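PDB 4LDA: TadZ from Pseudomonas aeruginosa, which probably takes part in pilus assembly and, as a whole protein, probably binds and hydrolyses ATP, this chain being its N-terminal CheY-like receiver domain. Local coordinates for residues A42-V46 and T47-V51; A66-E69 and G70-A74; T114-I117 and R118-G122. All coordinates share one frame; numbering follows the deposited sequence.

In the fold
All three contacts are local: two lie along helices and contact 1 rounds the end of one, in a CheY-like receiver domain whose five parallel strands run in the order 2-1-3-4-5. Contact 1 ends helix 37-47 and leads into the central strand 51-55; contact 2 lies on helix 61-74, the next helix in the chain; contact 3 lies on the last helix, 110-121. Contacts 1 and 2, with centres about 14 Å apart, touch where Leu-44 CD1 lies 3.8 Å from Leu-71 CD2. Contacts 1 and 3, about 17 Å between centres, meet through Val-51, which packs on Ile-117 and Leu-120. Contacts 2 and 3 do not touch, their nearest atoms about 12 Å apart; contact 1 touches each.

Contact 1: residues A42-V46 and T47-V51; sequences ALLDV and TAAGV
Thr-47 turns its hydroxyl back onto the last full turn of the helix, where OG1 donates to the backbone O of Leu-43 at 2.8 Å. The same oxygen also accepts the Thr-47 backbone N at 3.3 Å, that donor standing 37° out of the carbonyl plane while the hydroxyl is tilted by only 16°. A chi1 of 65° sets OG1 between the backbone N and the carbonyl carbon, from where it can reach back one turn. The methyl CG2 is carried along and rests 3.4 Å from Leu-43 O, so two bonds and a methyl gather round one carbonyl.

Beyond Thr-47 the chain leaves the helix by a Schellman motif. Ala-48, with positive phi, is the C-prime residue; Ala-49 N bonds to Leu-44 O at 3.1 Å, in the carbonyl plane, and Ala-48 N makes a weak bond to Asp-45 O. The turn directs the methyl of Ala-49 toward the helix, 3.9 Å from Leu-44 CD2, and this pair is the apolar, packed part of the contact. Leu-44 is buried here: it and Ala-49 both lie against Val-7 of strand 4-9, and from Ala-49 the chain runs through Gly-50 into strand 51-55, whose Val-51 bonds through its backbone to Val-7.

The outer side is much looser. Val-46 is exposed and crosses Thr-47 obliquely, its CG1 coming no nearer than 4.1 Å to Thr-47 CG2. Ala-48 is likewise exposed, with its methyl directed away from the helix. Asp-45 also points away from the turn, and its carboxylate forms a salt bridge through OD2 with Arg-75, just past the end of helix 61-74.

Contact 2: residues A66-E69 and G70-A74; sequences ALVE and GLVSA
Leu-71 folds back over the preceding turn of helix 61-74 toward Leu-67. From CB, which sits 3.6 Å from both Leu-67 O and Val-68 O, the chain turns to place CG beside its own backbone N (chi1 -76°), and CG comes to 3.5 Å from Leu-67 O. At the tip, CD1 still skirts that carbonyl oxygen and meets Leu-67 CG at 4.2 Å, the two leucine side chains crossing at a slant. The other branch, CD2, meets Leu-44 of helix 37-47, and Leu-71 also packs on Leu-40 and Leu-41 there and on Leu-52 of strand 51-55.

Val-68 and Val-72 make the second apolar pair, lying side by side and pointing the same way, with CG1 of Val-68 against CG2 of Val-72. Both rest on Val-80 of strand 79-83, which places this face of the helix on the sheet as the crossover of the beta-alpha-beta unit 51-55, 61-74, 79-83.

On the exposed side, Ser-73 folds its hydroxyl back to the main chain: OG donates to Glu-69 O at 2.9 Å, while Ser-73 N bonds to the same oxygen at 3.1 Å. The two donors approach from opposite faces of the carbonyl plane, each tilted by 30°. Two bonds thus converge on Glu-69 O, holding the hydroxyl in place and using its donor within the helix, whereas on the buried face apolar packing joins the main-chain bonds.

Contact 3: residues T114-I117 and R118-G122; sequences TGLI and RRLGG
Leu-116 and Leu-120 lie side by side one turn apart and point the same way, with Leu-116 CD1 3.9 Å from Leu-120 CD1. Leu-120 also leans over the carbonyl one turn back, its CG 3.3 Å from Leu-116 O, the oxygen that accepts its backbone N at 2.9 Å.

Arg-119 approaches Leu-116 differently, crossing it at about a right angle. A bend at chi3 (-50°) folds the guanidinium back along the helix, so that one face lies over Leu-116 CA, which stands 3.7 Å from the plane and off toward its rim. NH2 reaches Leu-116 CD1 at 3.8 Å, while the same face passes over Gly-115, whose carbonyl carbon comes closest to NH1. Arg-118 keeps its CB near Gly-115 O, but beyond CG its chain departs from the helix turn.

The apolar side chains turn inward from this solvent-facing pair of arginines. Leu-116 packs on Val-81 of strand 79-83 and Ile-104 of strand 102-104, Leu-120 rests on Val-81 and Val-51, and Ile-117 reaches Val-51 and Phe-53 of strand 51-55, seating helix 110-121 across three strands of the sheet.

Contact 1: residues A42-V46 and T47-V51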
ATOM      1  N   ALA A  42      -8.347  11.570   4.053  1.00 66.91           N
ATOM      2  CA  ALA A  42      -7.972  12.536   5.101  1.00 65.86           C
ATOM      3  C   ALA A  42      -6.638  12.161   5.742  1.00 67.12           C
ATOM      4  O   ALA A  42      -5.805  13.039   5.960  1.00 66.57           O
ATOM      5  CB  ALA A  42      -9.045  12.598   6.168  1.00 67.61           C
ATOM      6  N   LEU A  43      -6.436  10.855   6.018  1.00 61.88           N
ATOM      7  CA  LEU A  43      -5.219  10.316   6.622  1.00 60.61           C
ATOM      8  C   LEU A  43      -4.012  10.380   5.651  1.00 63.24           C
ATOM      9  O   LEU A  43      -2.892  10.611   6.094  1.00 61.57           O
ATOM     10  CB  LEU A  43      -5.464   8.871   7.051  1.00 60.48           C
ATOM     11  CG  LEU A  43      -4.649   8.392   8.220  1.00 64.72           C
ATOM     12  CD1 LEU A  43      -5.264   8.864   9.537  1.00 64.91           C
ATOM     13  CD2 LEU A  43      -4.545   6.887   8.212  1.00 68.47           C
ATOM     14  N   LEU A  44      -4.248  10.199   4.339  1.00 60.42           N
ATOM     15  CA  LEU A  44      -3.212  10.316   3.320  1.00 59.37           C
ATOM     16  C   LEU A  44      -2.747  11.752   3.199  1.00 65.07           C
ATOM     17  O   LEU A  44      -1.554  11.980   3.030  1.00 65.28           O
ATOM     18  CB  LEU A  44      -3.706   9.805   1.950  1.00 59.77           C
ATOM     19  CG  LEU A  44      -3.864   8.303   1.800  1.00 63.09           C
ATOM     20  CD1 LEU A  44      -4.742   7.965   0.626  1.00 64.28           C
ATOM     21  CD2 LEU A  44      -2.523   7.594   1.716  1.00 62.36           C
ATOM     22  N   ASP A  45      -3.679  12.714   3.312  1.00 63.72           N
ATOM     23  CA  ASP A  45      -3.418  14.146   3.186  1.00 65.30           C
ATOM     24  C   ASP A  45      -2.644  14.705   4.378  1.00 68.40           C
ATOM     25  O   ASP A  45      -1.690  15.451   4.159  1.00 69.95           O
ATOM     26  CB  ASP A  45      -4.734  14.928   3.026  1.00 70.37           C
ATOM     27  CG  ASP A  45      -5.508  14.698   1.726  1.00 85.76           C
ATOM     28  OD1 ASP A  45      -4.935  14.088   0.779  1.00 85.76           O
ATOM     29  OD2 ASP A  45      -6.677  15.139   1.650  1.00 97.45           O
ATOM     30  N   VAL A  46      -3.032  14.352   5.620  1.00 62.38           N
ATOM     31  CA  VAL A  46      -2.402  14.869   6.841  1.00 61.09           C
ATOM     32  C   VAL A  46      -0.977  14.291   6.990  1.00 63.40           C
ATOM     33  O   VAL A  46      -0.094  15.015   7.439  1.00 63.07           O
ATOM     34  CB  VAL A  46      -3.276  14.619   8.108  1.00 65.13           C
ATOM     35  CG1 VAL A  46      -3.377  13.143   8.481  1.00 63.22           C
ATOM     36  CG2 VAL A  46      -2.799  15.449   9.295  1.00 65.27           C
ATOM     37  N   THR A  47      -0.741  13.036   6.572  1.00 60.14           N
ATOM     38  CA  THR A  47       0.583  12.404   6.662  1.00 57.84           C
ATOM     39  C   THR A  47       1.404  12.651   5.401  1.00 61.24           C
ATOM     40  O   THR A  47       2.580  12.293   5.390  1.00 61.45           O
ATOM     41  CB  THR A  47       0.472  10.893   6.919  1.00 61.03           C
ATOM     42  OG1 THR A  47      -0.148  10.238   5.809  1.00 56.32           O
ATOM     43  CG2 THR A  47      -0.251  10.569   8.206  1.00 57.37           C
ATOM     44  N   ALA A  48       0.795  13.238   4.340  1.00 58.23           N
ATOM     45  CA  ALA A  48       1.402  13.538   3.023  1.00 58.24           C
ATOM     46  C   ALA A  48       2.060  12.252   2.423  1.00 62.45           C
ATOM     47  O   ALA A  48       3.133  12.283   1.810  1.00 62.09           O
ATOM     48  CB  ALA A  48       2.405  14.687   3.134  1.00 59.06           C
ATOM     49  N   ALA A  49       1.367  11.124   2.620  1.00 59.41           N
ATOM     50  CA  ALA A  49       1.770   9.794   2.200  1.00 58.10           C
ATOM     51  C   ALA A  49       1.589   9.614   0.699  1.00 66.00           C
ATOM     52  O   ALA A  49       0.529   9.965   0.156  1.00 66.83           O
ATOM     53  CB  ALA A  49       0.956   8.758   2.953  1.00 57.53           C
ATOM     54  N   GLY A  50       2.628   9.069   0.054  1.00 63.63           N
ATOM     55  CA  GLY A  50       2.630   8.792  -1.389  1.00 64.93           C
ATOM     56  C   GLY A  50       2.480   7.312  -1.719  1.00 68.10           C
ATOM     57  O   GLY A  50       2.291   6.940  -2.885  1.00 68.77           O
ATOM     58  N   VAL A  51       2.586   6.454  -0.670  1.00 61.32           N
ATOM     59  CA  VAL A  51       2.458   5.003  -0.789  1.00 58.46           C
ATOM     60  C   VAL A  51       1.426   4.510   0.222  1.00 60.55           C
ATOM     61  O   VAL A  51       1.481   4.890   1.401  1.00 58.13           O
ATOM     62  CB  VAL A  51       3.809   4.258  -0.615  1.00 59.29           C
ATOM     63  CG1 VAL A  51       3.633   2.732  -0.727  1.00 57.81           C
ATOM     64  CG2 VAL A  51       4.844   4.775  -1.611  1.00 58.91           C
TER

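Contact 2: residues A66-E69 and G70-A74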
ATOM      1  N   ALA A  66     -12.795  -2.280  -4.525  1.00 77.25           N
ATOM      2  CA  ALA A  66     -13.621  -1.093  -4.765  1.00 79.49           C
ATOM      3  C   ALA A  66     -12.994   0.145  -4.119  1.00 81.28           C
ATOM      4  O   ALA A  66     -13.054   1.230  -4.697  1.00 82.48           O
ATOM      5  CB  ALA A  66     -15.019  -1.314  -4.220  1.00 82.97           C
ATOM      6  N   LEU A  67     -12.374  -0.033  -2.934  1.00 74.26           N
ATOM      7  CA  LEU A  67     -11.679   1.014  -2.190  1.00 72.01           C
ATOM      8  C   LEU A  67     -10.441   1.476  -2.966  1.00 72.16           C
ATOM      9  O   LEU A  67     -10.252   2.682  -3.108  1.00 71.63           O
ATOM     10  CB  LEU A  67     -11.300   0.513  -0.779  1.00 70.31           C
ATOM     11  CG  LEU A  67     -10.535   1.462   0.127  1.00 73.67           C
ATOM     12  CD1 LEU A  67     -11.315   2.717   0.351  1.00 76.01           C
ATOM     13  CD2 LEU A  67     -10.260   0.825   1.458  1.00 73.95           C
ATOM     14  N   VAL A  68      -9.629   0.528  -3.489  1.00 66.35           N
ATOM     15  CA  VAL A  68      -8.439   0.829  -4.301  1.00 64.53           C
ATOM     16  C   VAL A  68      -8.878   1.670  -5.511  1.00 71.07           C
ATOM     17  O   VAL A  68      -8.253   2.699  -5.778  1.00 70.88           O
ATOM     18  CB  VAL A  68      -7.658  -0.447  -4.731  1.00 65.60           C
ATOM     19  CG1 VAL A  68      -6.502  -0.103  -5.667  1.00 63.60           C
ATOM     20  CG2 VAL A  68      -7.140  -1.205  -3.515  1.00 63.24           C
ATOM     21  N   GLU A  69      -9.990   1.263  -6.186  1.00 69.51           N
ATOM     22  CA  GLU A  69     -10.569   1.957  -7.340  1.00 71.82           C
ATOM     23  C   GLU A  69     -10.917   3.420  -6.991  1.00 77.61           C
ATOM     24  O   GLU A  69     -10.582   4.322  -7.763  1.00 78.14           O
ATOM     25  CB  GLU A  69     -11.817   1.217  -7.852  1.00 75.72           C
ATOM     26  CG  GLU A  69     -11.517  -0.094  -8.571  1.00 85.05           C
ATOM     27  CD  GLU A  69     -12.690  -0.980  -8.964  1.00 99.69           C
ATOM     28  OE1 GLU A  69     -13.854  -0.525  -8.870  1.00 97.75           O
ATOM     29  OE2 GLU A  69     -12.437  -2.137  -9.376  1.00 83.33           O
ATOM     30  N   GLY A  70     -11.532   3.627  -5.820  1.00 74.54           N
ATOM     31  CA  GLY A  70     -11.906   4.940  -5.295  1.00 75.62           C
ATOM     32  C   GLY A  70     -10.723   5.826  -4.953  1.00 78.49           C
ATOM     33  O   GLY A  70     -10.741   7.027  -5.256  1.00 80.98           O
ATOM     34  N   LEU A  71      -9.693   5.238  -4.313  1.00 71.75           N
ATOM     35  CA  LEU A  71      -8.441   5.912  -3.938  1.00 69.96           C
ATOM     36  C   LEU A  71      -7.674   6.403  -5.160  1.00 72.52           C
ATOM     37  O   LEU A  71      -7.255   7.554  -5.192  1.00 72.15           O
ATOM     38  CB  LEU A  71      -7.517   4.980  -3.125  1.00 67.17           C
ATOM     39  CG  LEU A  71      -7.863   4.732  -1.691  1.00 71.99           C
ATOM     40  CD1 LEU A  71      -7.158   3.503  -1.186  1.00 69.97           C
ATOM     41  CD2 LEU A  71      -7.544   5.938  -0.836  1.00 74.23           C
ATOM     42  N   VAL A  72      -7.466   5.507  -6.139  1.00 68.71           N
ATOM     43  CA  VAL A  72      -6.732   5.751  -7.381  1.00 69.07           C
ATOM     44  C   VAL A  72      -7.490   6.846  -8.215  1.00 77.64           C
ATOM     45  O   VAL A  72      -6.837   7.708  -8.810  1.00 77.09           O
ATOM     46  CB  VAL A  72      -6.521   4.413  -8.138  1.00 71.55           C
ATOM     47  CG1 VAL A  72      -6.093   4.623  -9.580  1.00 72.54           C
ATOM     48  CG2 VAL A  72      -5.497   3.549  -7.406  1.00 68.27           C
ATOM     49  N   SER A  73      -8.837   6.865  -8.176  1.00 78.07           N
ATOM     50  CA  SER A  73      -9.633   7.902  -8.840  1.00 82.44           C
ATOM     51  C   SER A  73      -9.382   9.273  -8.206  1.00 87.72           C
ATOM     52  O   SER A  73      -9.139  10.249  -8.921  1.00 90.18           O
ATOM     53  CB  SER A  73     -11.128   7.578  -8.782  1.00 89.77           C
ATOM     54  OG  SER A  73     -11.465   6.423  -9.531  1.00102.80           O
ATOM     55  N   ALA A  74      -9.425   9.329  -6.863  1.00 82.15           N
ATOM     56  CA  ALA A  74      -9.262  10.553  -6.085  1.00 82.22           C
ATOM     57  C   ALA A  74      -7.804  11.045  -6.070  1.00 84.57           C
ATOM     58  O   ALA A  74      -7.573  12.250  -6.157  1.00 86.23           O
ATOM     59  CB  ALA A  74      -9.745  10.323  -4.664  1.00 81.94           C
TER

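Contact 3: residues T114-I117 and R118-G122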
ATOM      1  N   THR A 114      12.299  -2.206   0.880  1.00 52.88           N
ATOM      2  CA  THR A 114      13.118  -0.982   0.750  1.00 52.45           C
ATOM      3  C   THR A 114      13.459  -0.747  -0.719  1.00 57.44           C
ATOM      4  O   THR A 114      13.520   0.407  -1.147  1.00 58.75           O
ATOM      5  CB  THR A 114      14.388  -1.031   1.605  1.00 52.91           C
ATOM      6  OG1 THR A 114      15.116  -2.207   1.275  1.00 59.22           O
ATOM      7  CG2 THR A 114      14.096  -1.010   3.081  1.00 44.12           C
ATOM      8  N   GLY A 115      13.651  -1.836  -1.472  1.00 52.21           N
ATOM      9  CA  GLY A 115      13.921  -1.794  -2.902  1.00 51.64           C
ATOM     10  C   GLY A 115      12.751  -1.231  -3.677  1.00 56.31           C
ATOM     11  O   GLY A 115      12.939  -0.376  -4.553  1.00 59.23           O
ATOM     12  N   LEU A 116      11.534  -1.694  -3.343  1.00 50.51           N
ATOM     13  CA  LEU A 116      10.286  -1.234  -3.936  1.00 50.87           C
ATOM     14  C   LEU A 116      10.051   0.263  -3.673  1.00 55.23           C
ATOM     15  O   LEU A 116       9.658   0.976  -4.587  1.00 54.84           O
ATOM     16  CB  LEU A 116       9.129  -2.064  -3.351  1.00 50.63           C
ATOM     17  CG  LEU A 116       7.685  -1.590  -3.609  1.00 55.44           C
ATOM     18  CD1 LEU A 116       7.350  -1.577  -5.073  1.00 55.37           C
ATOM     19  CD2 LEU A 116       6.723  -2.453  -2.897  1.00 57.65           C
ATOM     20  N   ILE A 117      10.305   0.733  -2.438  1.00 52.18           N
ATOM     21  CA  ILE A 117      10.132   2.135  -2.032  1.00 52.51           C
ATOM     22  C   ILE A 117      11.134   3.015  -2.782  1.00 57.04           C
ATOM     23  O   ILE A 117      10.751   4.103  -3.211  1.00 58.01           O
ATOM     24  CB  ILE A 117      10.256   2.274  -0.484  1.00 54.89           C
ATOM     25  CG1 ILE A 117       9.094   1.546   0.208  1.00 53.78           C
ATOM     26  CG2 ILE A 117      10.383   3.718   0.009  1.00 55.32           C
ATOM     27  CD1 ILE A 117       7.612   1.895  -0.223  1.00 57.83           C
ATOM     28  N   ARG A 118      12.386   2.549  -2.957  1.00 54.47           N
ATOM     29  CA  ARG A 118      13.407   3.231  -3.771  1.00 56.94           C
ATOM     30  C   ARG A 118      12.920   3.459  -5.189  1.00 63.07           C
ATOM     31  O   ARG A 118      13.012   4.587  -5.701  1.00 64.60           O
ATOM     32  CB  ARG A 118      14.702   2.400  -3.855  1.00 59.32           C
ATOM     33  CG  ARG A 118      15.831   2.726  -2.899  1.00 76.65           C
ATOM     34  CD  ARG A 118      17.092   1.977  -3.334  1.00 99.82           C
ATOM     35  NE  ARG A 118      17.702   2.537  -4.556  1.00121.05           N
ATOM     36  CZ  ARG A 118      17.583   2.032  -5.785  1.00137.00           C
ATOM     37  NH1 ARG A 118      16.879   0.925  -5.993  1.00125.26           N
ATOM     38  NH2 ARG A 118      18.176   2.627  -6.813  1.00123.50           N
ATOM     39  N   ARG A 119      12.413   2.351  -5.821  1.00 58.45           N
ATOM     40  CA  ARG A 119      11.932   2.327  -7.196  1.00 59.60           C
ATOM     41  C   ARG A 119      10.753   3.269  -7.379  1.00 62.67           C
ATOM     42  O   ARG A 119      10.751   4.041  -8.335  1.00 62.58           O
ATOM     43  CB  ARG A 119      11.544   0.910  -7.649  1.00 62.64           C
ATOM     44  CG  ARG A 119      12.711  -0.050  -7.843  1.00 80.63           C
ATOM     45  CD  ARG A 119      12.319  -1.337  -8.581  1.00 95.15           C
ATOM     46  NE  ARG A 119      11.137  -2.042  -8.054  1.00102.06           N
ATOM     47  CZ  ARG A 119      11.173  -3.043  -7.178  1.00110.65           C
ATOM     48  NH1 ARG A 119      12.335  -3.472  -6.695  1.00 88.63           N
ATOM     49  NH2 ARG A 119      10.048  -3.629  -6.783  1.00100.67           N
ATOM     50  N   LEU A 120       9.780   3.232  -6.453  1.00 58.86           N
ATOM     51  CA  LEU A 120       8.597   4.088  -6.501  1.00 59.79           C
ATOM     52  C   LEU A 120       8.948   5.570  -6.298  1.00 68.03           C
ATOM     53  O   LEU A 120       8.243   6.426  -6.849  1.00 72.09           O
ATOM     54  CB  LEU A 120       7.576   3.660  -5.456  1.00 58.06           C
ATOM     55  CG  LEU A 120       6.847   2.333  -5.663  1.00 60.57           C
ATOM     56  CD1 LEU A 120       5.978   2.044  -4.458  1.00 59.49           C
ATOM     57  CD2 LEU A 120       6.007   2.326  -6.944  1.00 60.62           C
ATOM     58  N   GLY A 121      10.029   5.849  -5.553  1.00 62.04           N
ATOM     59  CA  GLY A 121      10.526   7.201  -5.314  1.00 62.89           C
ATOM     60  C   GLY A 121      11.219   7.798  -6.523  1.00 70.49           C
ATOM     61  O   GLY A 121      11.069   8.995  -6.802  1.00 73.54           O
ATOM     62  N   GLY A 122      11.958   6.951  -7.254  1.00 66.03           N
ATOM     63  CA  GLY A 122      12.688   7.323  -8.464  1.00 66.36           C
ATOM     64  C   GLY A 122      11.835   7.508  -9.702  1.00 69.74           C
ATOM     65  O   GLY A 122      12.337   7.977 -10.714  1.00 72.01           O
TER